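Tryptophane-5-halogenase (PDB 5UAO) is a flavin-dependent halogenase that chlorinates a tryptophan of the lanthipeptide NAI-107 at carbon 5 during its biosynthesis. Local coordinates at residues Pro246-Ala251 with Ser330-Glu335; Tyr250-Phe255 with Ala396-Leu401; Asn346-Val351 with His392-Ile397. All coordinates share one frame; numbering follows the deposited sequence.

Contact 1 (Pro246-Ala251 with Ser330-Glu335)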
loop_
_atom_site.group_PDB
_atom_site.type_symbol
_atom_site.label_atom_id
_atom_site.label_comp_id
_atom_site.label_asym_id
_atom_site.label_seq_id
_atom_site.Cartn_x
_atom_site.Cartn_y
_atom_site.Cartn_z
ATOM N N PRO A 246 10.229 19.961 -14.330
ATOM C CA PRO A 246 9.415 19.846 -15.522
ATOM C C PRO A 246 7.971 19.223 -15.330
ATOM O O PRO A 246 7.692 18.656 -14.313
ATOM C CB PRO A 246 10.269 18.934 -16.412
ATOM C CG PRO A 246 10.885 17.985 -15.444
ATOM C CD PRO A 246 11.285 18.939 -14.306
ATOM N N PHE A 247 7.132 19.422 -16.338
ATOM C CA PHE A 247 5.767 18.945 -16.418
ATOM C C PHE A 247 5.649 17.577 -17.133
ATOM O O PHE A 247 6.235 17.347 -18.194
ATOM C CB PHE A 247 4.901 20.012 -17.098
ATOM C CG PHE A 247 3.393 19.702 -17.058
ATOM C CD1 PHE A 247 2.717 19.776 -15.858
ATOM C CD2 PHE A 247 2.711 19.287 -18.168
ATOM C CE1 PHE A 247 1.364 19.468 -15.760
ATOM C CE2 PHE A 247 1.342 18.985 -18.123
ATOM C CZ PHE A 247 0.670 19.080 -16.905
ATOM N N GLU A 248 4.882 16.687 -16.548
ATOM C CA GLU A 248 4.521 15.398 -17.162
ATOM C C GLU A 248 3.032 15.344 -17.445
ATOM O O GLU A 248 2.176 15.230 -16.524
ATOM C CB GLU A 248 4.898 14.253 -16.276
ATOM C CG GLU A 248 6.208 14.568 -15.606
ATOM C CD GLU A 248 7.008 13.370 -15.317
ATOM O OE1 GLU A 248 6.396 12.271 -15.291
ATOM O OE2 GLU A 248 8.223 13.560 -15.086
ATOM N N SER A 249 2.772 15.465 -18.724
ATOM C CA SER A 249 1.463 15.469 -19.286
ATOM C C SER A 249 0.752 14.132 -19.141
ATOM O O SER A 249 1.360 13.109 -19.292
ATOM C CB SER A 249 1.618 15.742 -20.756
ATOM O OG SER A 249 0.359 15.853 -21.350
ATOM N N TYR A 250 -0.545 14.172 -18.844
ATOM C CA TYR A 250 -1.412 13.040 -18.879
ATOM C C TYR A 250 -2.295 12.973 -20.158
ATOM O O TYR A 250 -3.343 12.247 -20.217
ATOM C CB TYR A 250 -2.347 13.152 -17.653
ATOM C CG TYR A 250 -1.737 12.934 -16.287
ATOM C CD1 TYR A 250 -0.485 12.315 -16.094
ATOM C CD2 TYR A 250 -2.459 13.317 -15.148
ATOM C CE1 TYR A 250 0.012 12.067 -14.811
ATOM C CE2 TYR A 250 -1.987 13.071 -13.908
ATOM C CZ TYR A 250 -0.744 12.460 -13.716
ATOM O OH TYR A 250 -0.329 12.219 -12.417
ATOM N N ALA A 251 -1.846 13.664 -21.192
ATOM C CA ALA A 251 -2.632 13.886 -22.372
ATOM C C ALA A 251 -2.892 12.643 -23.198
ATOM O O ALA A 251 -3.839 12.610 -23.926
ATOM C CB ALA A 251 -1.980 14.921 -23.253
ATOM N N SER A 330 -3.932 18.626 -18.073
ATOM C CA SER A 330 -3.931 17.472 -17.172
ATOM C C SER A 330 -2.534 16.930 -17.115
ATOM O O SER A 330 -1.922 16.616 -18.150
ATOM C CB SER A 330 -4.892 16.356 -17.652
ATOM O OG SER A 330 -6.233 16.802 -17.559
ATOM N N GLY A 331 -2.049 16.734 -15.909
ATOM C CA GLY A 331 -0.676 16.297 -15.713
ATOM C C GLY A 331 -0.182 16.691 -14.375
ATOM O O GLY A 331 -0.896 17.294 -13.608
ATOM N N ARG A 332 1.041 16.295 -14.081
ATOM C CA ARG A 332 1.675 16.658 -12.838
ATOM C C ARG A 332 3.116 17.050 -13.140
ATOM O O ARG A 332 3.649 16.673 -14.154
ATOM C CB ARG A 332 1.639 15.536 -11.826
ATOM C CG ARG A 332 2.401 14.284 -12.215
ATOM C CD ARG A 332 2.615 13.399 -10.987
ATOM N NE ARG A 332 3.223 12.118 -11.374
ATOM C CZ ARG A 332 4.534 11.938 -11.497
ATOM N NH1 ARG A 332 5.409 12.892 -11.163
ATOM N NH2 ARG A 332 4.984 10.775 -11.861
ATOM N N HIS A 333 3.742 17.798 -12.237
ATOM C CA HIS A 333 5.170 18.012 -12.267
ATOM C C HIS A 333 5.915 16.819 -11.679
ATOM O O HIS A 333 5.326 15.973 -11.013
ATOM C CB HIS A 333 5.516 19.279 -11.576
ATOM C CG HIS A 333 5.034 20.482 -12.311
ATOM N ND1 HIS A 333 3.731 20.926 -12.240
ATOM C CD2 HIS A 333 5.668 21.298 -13.167
ATOM C CE1 HIS A 333 3.594 21.995 -12.999
ATOM N NE2 HIS A 333 4.757 22.233 -13.581
ATOM N N ARG A 334 7.200 16.720 -12.018
ATOM C CA ARG A 334 8.029 15.596 -11.603
ATOM C C ARG A 334 8.094 15.561 -10.109
ATOM O O ARG A 334 8.040 14.497 -9.517
ATOM C CB ARG A 334 9.437 15.718 -12.202
ATOM C CG ARG A 334 10.281 14.449 -12.267
ATOM C CD ARG A 334 11.613 14.742 -12.943
ATOM N NE ARG A 334 12.276 15.954 -12.363
ATOM C CZ ARG A 334 13.290 16.639 -12.947
ATOM N NH1 ARG A 334 13.806 16.242 -14.115
ATOM N NH2 ARG A 334 13.828 17.705 -12.349
ATOM N N GLU A 335 8.157 16.739 -9.487
ATOM C CA GLU A 335 8.293 16.814 -8.055
ATOM C C GLU A 335 7.392 17.920 -7.560
ATOM O O GLU A 335 7.140 18.904 -8.285
ATOM C CB GLU A 335 9.756 17.169 -7.711
ATOM C CG GLU A 335 10.835 16.332 -8.417
ATOM C CD GLU A 335 12.224 16.642 -7.883
ATOM O OE1 GLU A 335 12.744 17.696 -8.261
ATOM O OE2 GLU A 335 12.743 15.862 -7.028
HETATM O O HOH W 1 -1.485 17.914 -20.640
#

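Contact 2 (Tyr250-Phe255 with Ala396-Leu401)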
loop_
_atom_site.group_PDB
_atom_site.type_symbol
_atom_site.label_atom_id
_atom_site.label_comp_id
_atom_site.label_asym_id
_atom_site.label_seq_id
_atom_site.Cartn_x
_atom_site.Cartn_y
_atom_site.Cartn_z
ATOM N N TYR A 250 -0.545 14.172 -18.844
ATOM C CA TYR A 250 -1.412 13.040 -18.879
ATOM C C TYR A 250 -2.295 12.973 -20.158
ATOM O O TYR A 250 -3.343 12.247 -20.217
ATOM C CB TYR A 250 -2.347 13.152 -17.653
ATOM C CG TYR A 250 -1.737 12.934 -16.287
ATOM C CD1 TYR A 250 -0.485 12.315 -16.094
ATOM C CD2 TYR A 250 -2.459 13.317 -15.148
ATOM C CE1 TYR A 250 0.012 12.067 -14.811
ATOM C CE2 TYR A 250 -1.987 13.071 -13.908
ATOM C CZ TYR A 250 -0.744 12.460 -13.716
ATOM O OH TYR A 250 -0.329 12.219 -12.417
ATOM N N ALA A 251 -1.846 13.664 -21.192
ATOM C CA ALA A 251 -2.632 13.886 -22.372
ATOM C C ALA A 251 -2.892 12.643 -23.198
ATOM O O ALA A 251 -3.839 12.610 -23.926
ATOM C CB ALA A 251 -1.980 14.921 -23.253
ATOM N N SER A 252 -2.032 11.652 -23.132
ATOM C CA SER A 252 -2.339 10.389 -23.795
ATOM C C SER A 252 -3.631 9.762 -23.217
ATOM O O SER A 252 -4.302 8.970 -23.871
ATOM C CB SER A 252 -1.178 9.438 -23.677
ATOM O OG SER A 252 -0.942 8.928 -22.374
ATOM N N SER A 253 -3.974 10.097 -21.982
ATOM C CA SER A 253 -5.194 9.518 -21.374
ATOM C C SER A 253 -6.342 10.503 -21.241
ATOM O O SER A 253 -7.503 10.112 -21.273
ATOM C CB SER A 253 -4.898 9.042 -19.995
ATOM O OG SER A 253 -4.001 7.946 -19.991
ATOM N N LEU A 254 -6.018 11.766 -21.015
ATOM C CA LEU A 254 -7.000 12.746 -20.626
ATOM C C LEU A 254 -6.841 13.891 -21.651
ATOM O O LEU A 254 -5.847 14.613 -21.655
ATOM C CB LEU A 254 -6.760 13.130 -19.151
ATOM C CG LEU A 254 -6.835 11.948 -18.152
ATOM C CD1 LEU A 254 -6.540 12.390 -16.734
ATOM C CD2 LEU A 254 -8.268 11.426 -18.140
ATOM N N PHE A 255 -7.788 13.960 -22.580
ATOM C CA PHE A 255 -7.697 14.815 -23.768
ATOM C C PHE A 255 -8.429 16.171 -23.635
ATOM O O PHE A 255 -8.361 16.989 -24.548
ATOM C CB PHE A 255 -8.496 14.172 -24.926
ATOM C CG PHE A 255 -8.115 12.815 -25.317
ATOM C CD1 PHE A 255 -6.854 12.294 -25.085
ATOM C CD2 PHE A 255 -9.018 12.069 -26.060
ATOM C CE1 PHE A 255 -6.504 11.026 -25.563
ATOM C CE2 PHE A 255 -8.684 10.799 -26.538
ATOM C CZ PHE A 255 -7.433 10.274 -26.279
ATOM N N ALA A 396 -2.242 7.207 -10.007
ATOM C CA ALA A 396 -3.348 6.286 -9.837
ATOM C C ALA A 396 -4.707 6.952 -10.232
ATOM O O ALA A 396 -5.570 6.267 -10.789
ATOM C CB ALA A 396 -3.399 5.708 -8.415
ATOM N N ILE A 397 -4.917 8.212 -9.831
ATOM C CA ILE A 397 -6.099 8.953 -10.201
ATOM C C ILE A 397 -6.152 9.058 -11.701
ATOM O O ILE A 397 -7.208 8.904 -12.284
ATOM C CB ILE A 397 -6.143 10.292 -9.526
ATOM C CG1 ILE A 397 -6.476 10.084 -8.058
ATOM C CG2 ILE A 397 -7.168 11.201 -10.134
ATOM C CD1 ILE A 397 -6.106 11.249 -7.189
ATOM N N ARG A 398 -5.005 9.283 -12.333
ATOM C CA ARG A 398 -4.982 9.419 -13.774
ATOM C C ARG A 398 -5.537 8.162 -14.458
ATOM O O ARG A 398 -6.389 8.242 -15.340
ATOM C CB ARG A 398 -3.558 9.779 -14.259
ATOM C CG ARG A 398 -3.390 9.762 -15.760
ATOM C CD ARG A 398 -2.644 8.559 -16.214
ATOM N NE ARG A 398 -2.350 8.587 -17.648
ATOM C CZ ARG A 398 -1.190 8.929 -18.209
ATOM N NH1 ARG A 398 -0.121 9.207 -17.499
ATOM N NH2 ARG A 398 -1.085 8.908 -19.543
ATOM N N TRP A 399 -4.998 7.020 -14.098
ATOM C CA TRP A 399 -5.432 5.758 -14.673
ATOM C C TRP A 399 -6.869 5.435 -14.347
ATOM O O TRP A 399 -7.572 4.947 -15.185
ATOM C CB TRP A 399 -4.536 4.591 -14.270
ATOM C CG TRP A 399 -3.142 4.791 -14.702
ATOM C CD1 TRP A 399 -2.073 4.930 -13.888
ATOM C CD2 TRP A 399 -2.661 4.972 -16.038
ATOM N NE1 TRP A 399 -0.941 5.122 -14.628
ATOM C CE2 TRP A 399 -1.276 5.235 -15.944
ATOM C CE3 TRP A 399 -3.276 5.000 -17.298
ATOM C CZ2 TRP A 399 -0.461 5.438 -17.061
ATOM C CZ3 TRP A 399 -2.486 5.229 -18.401
ATOM C CH2 TRP A 399 -1.069 5.433 -18.273
ATOM N N PHE A 400 -7.356 5.803 -13.169
ATOM C CA PHE A 400 -8.794 5.639 -12.902
ATOM C C PHE A 400 -9.661 6.515 -13.811
ATOM O O PHE A 400 -10.674 6.063 -14.318
ATOM C CB PHE A 400 -9.037 6.000 -11.406
ATOM C CG PHE A 400 -10.485 5.945 -10.963
ATOM C CD1 PHE A 400 -11.309 4.893 -11.322
ATOM C CD2 PHE A 400 -10.993 6.913 -10.115
ATOM C CE1 PHE A 400 -12.617 4.811 -10.857
ATOM C CE2 PHE A 400 -12.298 6.851 -9.642
ATOM C CZ PHE A 400 -13.100 5.796 -10.007
ATOM N N LEU A 401 -9.301 7.780 -13.996
ATOM C CA LEU A 401 -10.028 8.608 -14.915
ATOM C C LEU A 401 -9.953 8.051 -16.334
ATOM O O LEU A 401 -10.923 8.209 -17.102
ATOM C CB LEU A 401 -9.547 10.055 -14.940
ATOM C CG LEU A 401 -9.793 10.812 -13.614
ATOM C CD1 LEU A 401 -9.264 12.240 -13.715
ATOM C CD2 LEU A 401 -11.268 10.884 -13.373
#

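Contact 3 (Asn346-Val351 with His392-Ile397). With FAD (flavin-adenine dinucleotide), chain E.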
loop_
_atom_site.group_PDB
_atom_site.type_symbol
_atom_site.label_atom_id
_atom_site.label_comp_id
_atom_site.label_asym_id
_atom_site.label_seq_id
_atom_site.Cartn_x
_atom_site.Cartn_y
_atom_site.Cartn_z
ATOM N N ASN A 346 -2.999 23.594 -8.162
ATOM C CA ASN A 346 -2.796 23.515 -9.592
ATOM C C ASN A 346 -1.350 23.804 -10.011
ATOM O O ASN A 346 -0.927 23.419 -11.104
ATOM C CB ASN A 346 -3.708 24.513 -10.357
ATOM C CG ASN A 346 -5.210 24.189 -10.283
ATOM O OD1 ASN A 346 -5.654 23.164 -9.721
ATOM N ND2 ASN A 346 -6.029 25.132 -10.835
ATOM N N SER A 347 -0.588 24.490 -9.191
ATOM C CA SER A 347 0.838 24.634 -9.434
ATOM C C SER A 347 1.590 23.313 -9.544
ATOM O O SER A 347 2.611 23.272 -10.243
ATOM C CB SER A 347 1.481 25.480 -8.335
ATOM O OG SER A 347 1.179 24.886 -7.083
ATOM N N TYR A 348 1.094 22.252 -8.892
ATOM C CA TYR A 348 1.721 20.939 -8.921
ATOM C C TYR A 348 1.114 20.054 -9.968
ATOM O O TYR A 348 1.835 19.546 -10.832
ATOM C CB TYR A 348 1.735 20.244 -7.565
ATOM C CG TYR A 348 2.259 18.814 -7.634
ATOM C CD1 TYR A 348 3.577 18.537 -8.019
ATOM C CD2 TYR A 348 1.396 17.727 -7.429
ATOM C CE1 TYR A 348 4.041 17.224 -8.135
ATOM C CE2 TYR A 348 1.857 16.451 -7.506
ATOM C CZ TYR A 348 3.178 16.180 -7.855
ATOM O OH TYR A 348 3.608 14.861 -7.950
ATOM N N ALA A 349 -0.193 19.891 -9.947
ATOM C CA ALA A 349 -0.877 18.908 -10.770
ATOM C C ALA A 349 -2.338 19.251 -10.934
ATOM O O ALA A 349 -2.890 19.963 -10.093
ATOM C CB ALA A 349 -0.787 17.517 -10.110
ATOM N N PHE A 350 -2.990 18.653 -11.937
ATOM C CA PHE A 350 -4.444 18.896 -12.187
ATOM C C PHE A 350 -4.967 17.754 -13.012
ATOM O O PHE A 350 -4.284 17.302 -13.900
ATOM C CB PHE A 350 -4.673 20.165 -13.006
ATOM C CG PHE A 350 -6.126 20.397 -13.388
ATOM C CD1 PHE A 350 -6.961 21.063 -12.525
ATOM C CD2 PHE A 350 -6.655 19.882 -14.548
ATOM C CE1 PHE A 350 -8.287 21.254 -12.840
ATOM C CE2 PHE A 350 -7.982 20.049 -14.847
ATOM C CZ PHE A 350 -8.799 20.718 -13.993
ATOM N N VAL A 351 -6.140 17.251 -12.680
ATOM C CA VAL A 351 -6.929 16.419 -13.627
ATOM C C VAL A 351 -8.335 17.002 -13.662
ATOM O O VAL A 351 -8.768 17.722 -12.734
ATOM C CB VAL A 351 -7.035 14.955 -13.205
ATOM C CG1 VAL A 351 -5.678 14.291 -13.246
ATOM C CG2 VAL A 351 -7.680 14.828 -11.821
ATOM N N HIS A 392 2.616 9.038 -6.826
ATOM C CA HIS A 392 1.932 7.731 -6.903
ATOM C C HIS A 392 0.382 7.941 -6.816
ATOM O O HIS A 392 -0.415 7.323 -7.523
ATOM C CB HIS A 392 2.420 6.854 -5.725
ATOM C CG HIS A 392 1.680 5.567 -5.592
ATOM N ND1 HIS A 392 1.824 4.540 -6.497
ATOM C CD2 HIS A 392 0.742 5.156 -4.709
ATOM C CE1 HIS A 392 1.050 3.528 -6.147
ATOM N NE2 HIS A 392 0.393 3.873 -5.060
ATOM N N ARG A 393 -0.016 8.822 -5.919
ATOM C CA ARG A 393 -1.429 9.140 -5.710
ATOM C C ARG A 393 -2.015 9.781 -6.976
ATOM O O ARG A 393 -3.060 9.351 -7.442
ATOM C CB ARG A 393 -1.609 10.065 -4.486
ATOM C CG ARG A 393 -1.764 9.254 -3.184
ATOM C CD ARG A 393 -3.277 8.859 -2.948
ATOM N NE ARG A 393 -3.634 9.543 -1.712
ATOM C CZ ARG A 393 -4.752 10.108 -1.378
ATOM N NH1 ARG A 393 -5.842 10.053 -2.114
ATOM N NH2 ARG A 393 -4.762 10.719 -0.207
ATOM N N TRP A 394 -1.325 10.771 -7.572
ATOM C CA TRP A 394 -1.838 11.417 -8.766
ATOM C C TRP A 394 -1.896 10.459 -9.972
ATOM O O TRP A 394 -2.871 10.414 -10.734
ATOM C CB TRP A 394 -1.020 12.666 -9.054
ATOM C CG TRP A 394 -1.423 13.876 -8.286
ATOM C CD1 TRP A 394 -0.903 14.318 -7.112
ATOM C CD2 TRP A 394 -2.440 14.815 -8.658
ATOM N NE1 TRP A 394 -1.492 15.503 -6.748
ATOM C CE2 TRP A 394 -2.460 15.821 -7.662
ATOM C CE3 TRP A 394 -3.367 14.883 -9.700
ATOM C CZ2 TRP A 394 -3.338 16.912 -7.708
ATOM C CZ3 TRP A 394 -4.247 15.997 -9.752
ATOM C CH2 TRP A 394 -4.241 16.963 -8.734
ATOM N N ASP A 395 -0.846 9.655 -10.137
ATOM C CA ASP A 395 -0.783 8.724 -11.242
ATOM C C ASP A 395 -1.912 7.684 -11.199
ATOM O O ASP A 395 -2.478 7.352 -12.268
ATOM C CB ASP A 395 0.599 8.048 -11.312
ATOM C CG ASP A 395 1.726 9.006 -11.808
ATOM O OD1 ASP A 395 1.453 10.104 -12.370
ATOM O OD2 ASP A 395 2.918 8.651 -11.656
ATOM N N ALA A 396 -2.242 7.207 -10.007
ATOM C CA ALA A 396 -3.348 6.286 -9.837
ATOM C C ALA A 396 -4.707 6.952 -10.232
ATOM O O ALA A 396 -5.570 6.267 -10.789
ATOM C CB ALA A 396 -3.399 5.708 -8.415
ATOM N N ILE A 397 -4.917 8.212 -9.831
ATOM C CA ILE A 397 -6.099 8.953 -10.201
ATOM C C ILE A 397 -6.152 9.058 -11.701
ATOM O O ILE A 397 -7.208 8.904 -12.284
ATOM C CB ILE A 397 -6.143 10.292 -9.526
ATOM C CG1 ILE A 397 -6.476 10.084 -8.058
ATOM C CG2 ILE A 397 -7.168 11.201 -10.134
ATOM C CD1 ILE A 397 -6.106 11.249 -7.189
HETATM P PA FAD E . -5.895 29.375 -8.361
HETATM O O1A FAD E . -7.342 29.319 -7.870
HETATM O O2A FAD E . -5.532 29.490 -9.854
HETATM O O5B FAD E . -5.082 30.476 -7.516
HETATM C C5B FAD E . -3.822 31.012 -7.866
HETATM C C4B FAD E . -3.541 32.162 -6.916
HETATM O O4B FAD E . -2.172 32.445 -7.217
HETATM C C3B FAD E . -4.330 33.472 -7.112
HETATM O O3B FAD E . -4.732 34.117 -5.800
HETATM C C2B FAD E . -3.344 34.374 -7.862
HETATM O O2B FAD E . -3.538 35.834 -7.668
HETATM C C1B FAD E . -2.021 33.866 -7.289
HETATM N N9A FAD E . -0.875 34.248 -8.150
HETATM C C8A FAD E . -0.570 33.736 -9.380
HETATM N N7A FAD E . 0.568 34.325 -9.842
HETATM C C5A FAD E . 0.959 35.224 -8.906
HETATM C C6A FAD E . 2.034 36.205 -8.817
HETATM N N6A FAD E . 2.940 36.310 -9.835
HETATM N N1A FAD E . 2.112 36.924 -7.707
HETATM C C2A FAD E . 1.242 36.807 -6.684
HETATM N N3A FAD E . 0.224 35.946 -6.723
HETATM C C4A FAD E . 0.048 35.155 -7.797
HETATM N N1 FAD E . -11.527 20.591 -7.549
HETATM C C2 FAD E . -12.427 19.940 -6.736
HETATM O O2 FAD E . -12.071 19.517 -5.589
HETATM N N3 FAD E . -13.716 19.745 -7.122
HETATM C C4 FAD E . -14.206 20.166 -8.306
HETATM O O4 FAD E . -15.421 19.917 -8.579
HETATM C C4X FAD E . -13.265 20.888 -9.228
HETATM N N5 FAD E . -13.617 21.306 -10.476
HETATM C C5X FAD E . -12.754 21.952 -11.296
HETATM C C6 FAD E . -13.181 22.352 -12.555
HETATM C C7 FAD E . -12.322 22.983 -13.436
HETATM C C7M FAD E . -12.754 23.454 -14.794
HETATM C C8 FAD E . -10.956 23.290 -13.020
HETATM C C8M FAD E . -10.031 23.995 -13.992
HETATM C C9 FAD E . -10.524 22.884 -11.770
HETATM C C9A FAD E . -11.345 22.201 -10.869
HETATM N N10 FAD E . -10.893 21.759 -9.577
HETATM C C10 FAD E . -11.858 21.084 -8.763
HETATM C "C1'" FAD E . -9.553 22.020 -8.966
HETATM C "C2'" FAD E . -9.859 23.212 -7.938
HETATM O "O2'" FAD E . -10.510 24.158 -8.777
HETATM C "C3'" FAD E . -8.947 24.313 -7.286
HETATM O "O3'" FAD E . -9.522 25.541 -6.701
HETATM C "C4'" FAD E . -8.318 25.106 -8.393
HETATM O "O4'" FAD E . -8.620 24.519 -9.695
HETATM C "C5'" FAD E . -6.863 25.304 -7.969
HETATM O "O5'" FAD E . -6.784 26.206 -6.903
HETATM P P FAD E . -5.344 26.978 -6.814
HETATM O O1P FAD E . -4.247 26.019 -6.997
HETATM O O2P FAD E . -5.466 27.681 -5.468
HETATM O O3P FAD E . -5.129 27.970 -8.018
#

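Contact 1 (Pro246-Ala251 with Ser330-Glu335)
Glu-248 and Arg-332 face each other as a hydrogen-bonded antiparallel pair, Glu-248 N donating to Arg-332 O at 2.7 Å and Arg-332 N returning a bond to Glu-248 O. Arg-334 N to Pro-246 O and Tyr-250 N to Ser-330 O extend the ladder at its ends. Gly-331 lies between two rings: its CA is 3.3 Å from Phe-247 CZ and, over the face of Tyr-250, 3.7 Å from the ring centroid. Backbone angles there call for glycine, and Phe-247 CZ fills the space of a CB. Phe-247, CG anti to the backbone N (chi1 -172°), turns its edge to the face of His-333, the planes 69° apart; hydrogen bonds of ND1 to Tyr-348 O and NE2 to Glu-240 hold that histidine ring. On the other face of the sheet the side chains of Glu-248 and Arg-332 run together, Glu-248 OE1 4.0 Å from Arg-332 NH2 but well out of the guanidinium plane, a long salt bridge. Pro-246 CD rests 3.3 Å from Arg-334 CZ, over the guanidinium face. Farther out, Asp-395 OD1 is hydrogen-bonded to Tyr-250 OH and salt-bridged to Arg-332 NE. A leucine in place of Tyr-250 would probably leave Asp-395 without its hydroxyl partner and Gly-331 CA without the ring face under it. Strand 247-249 is thus an edge and 331-333 the middle of a small three-stranded antiparallel sheet, with 349-350 on the other side.

Contact 2 (Tyr250-Phe255 with Ala396-Leu401)
Arg-398 carries most of this contact, reaching from helix 383-406 into the turn at Tyr-250-Leu-254. Its aliphatic part packs closely: Arg-398 CG sits over one face of the Tyr-250 ring, 3.7 Å from the centroid and 16° off the normal. The chain then bends at chi2 (-105°), turning NE and NH2 toward the serines while NH1 stays 3.4 Å from Tyr-250 CD1. There Arg-398 grips Ser-253 side-on, NE at 2.9 Å and NH2 at 3.1 Å from the single oxygen Ser-253 OG, which lies in the guanidinium plane. Trp-399 CH2 covers one face of that plane, 3.4 Å above its centre, and the backbone of Tyr-250 lies toward the other. The turn is shaped by Tyr-250 O, which accepts from both Ser-253 N and Leu-254 N. On the apolar flank, Leu-254 CD2 meets Leu-401 CB at 3.7 Å, the two side chains crossing at about a right angle. The solvent side is at Ser-252, which is exposed and lends little surface; its OG is 2.8 Å from Arg-398 NH2 but at an angle too poor for a hydrogen bond. Ser-252 OG is instead hydrogen-bonded to Asp-424 OD2, which makes a weak, long ion pair with Arg-398, and Ser-253 OG to Asp-424 O. A buried arginine is thus held chiefly by a neutral hydroxyl and aromatic cover, its charge probably balanced in part by Asp-424.

Contact 3 (Asn346-Val351 with His392-Ile397)
The FAD-binding segment Asn-346-Val-351, part of the flavin pocket of this tryptophan halogenase, backs onto helix 383-406 through Trp-394. The indole is the main filling of the interface. Ala-349 CB stands almost straight above its six-membered ring, 3.3 Å from the centroid and 9° off the normal, a close CH-pi contact. Tyr-348, with CG anti to the backbone N (chi1 174°), directs its edge at the five-membered ring in an offset edge-to-face pair, planes 72° apart; Tyr-348 CE2 approaches Trp-394 CD1 to 3.5 Å. At the far end of the indole, the backbone N of Val-351 lies at its edge, 3.7 Å from Trp-394 CZ3. Val-351 closes that end with both methyls: CG1 lies 4.1 Å from Trp-394 CZ3, and CG2 meets Ile-397 CG2 at 4.0 Å. The side-chain contacts between segment and helix are apolar, with backbone atoms of Ala-349 to Val-351 lying along the indole. Polar chemistry is on the cofactor side, where Asn-346 N donates to FAD O1P at 3.0 Å and the side-chain amide makes weak bonds to FAD O4' through both ND2 and OD1. Phe-350, whose side chain leaves the backbone away from the helix, belongs to the flavin pocket. One short segment thus carries cofactor-binding residues while Tyr-348, Ala-349 and Val-351 pack on Trp-394 of the helix, an arrangement belonging to the FAD site of a flavin-dependent halogenase.

In the fold
Following the chain, strand 247-249 and the turn after it come first, and contact 1 closes a loop of 78 residues when the chain returns at Ser-330-Glu-335. Contact 3 opens only after contact 1 has closed, spanning 40 residues from Asn-346-Val-351 to helix 383-406. Contact 2 starts from the stretch that contact 1 uses and ends on the stretch that contact 3 uses, spanning 140 residues. Strands 331-333 and 349-350 are neighbours in one sheet, joining contacts 1 and 3, and Asp-395 meets Tyr-250 where all three converge. Together they fasten the three-stranded sheet and its turn to helix 383-406 beside the FAD pocket.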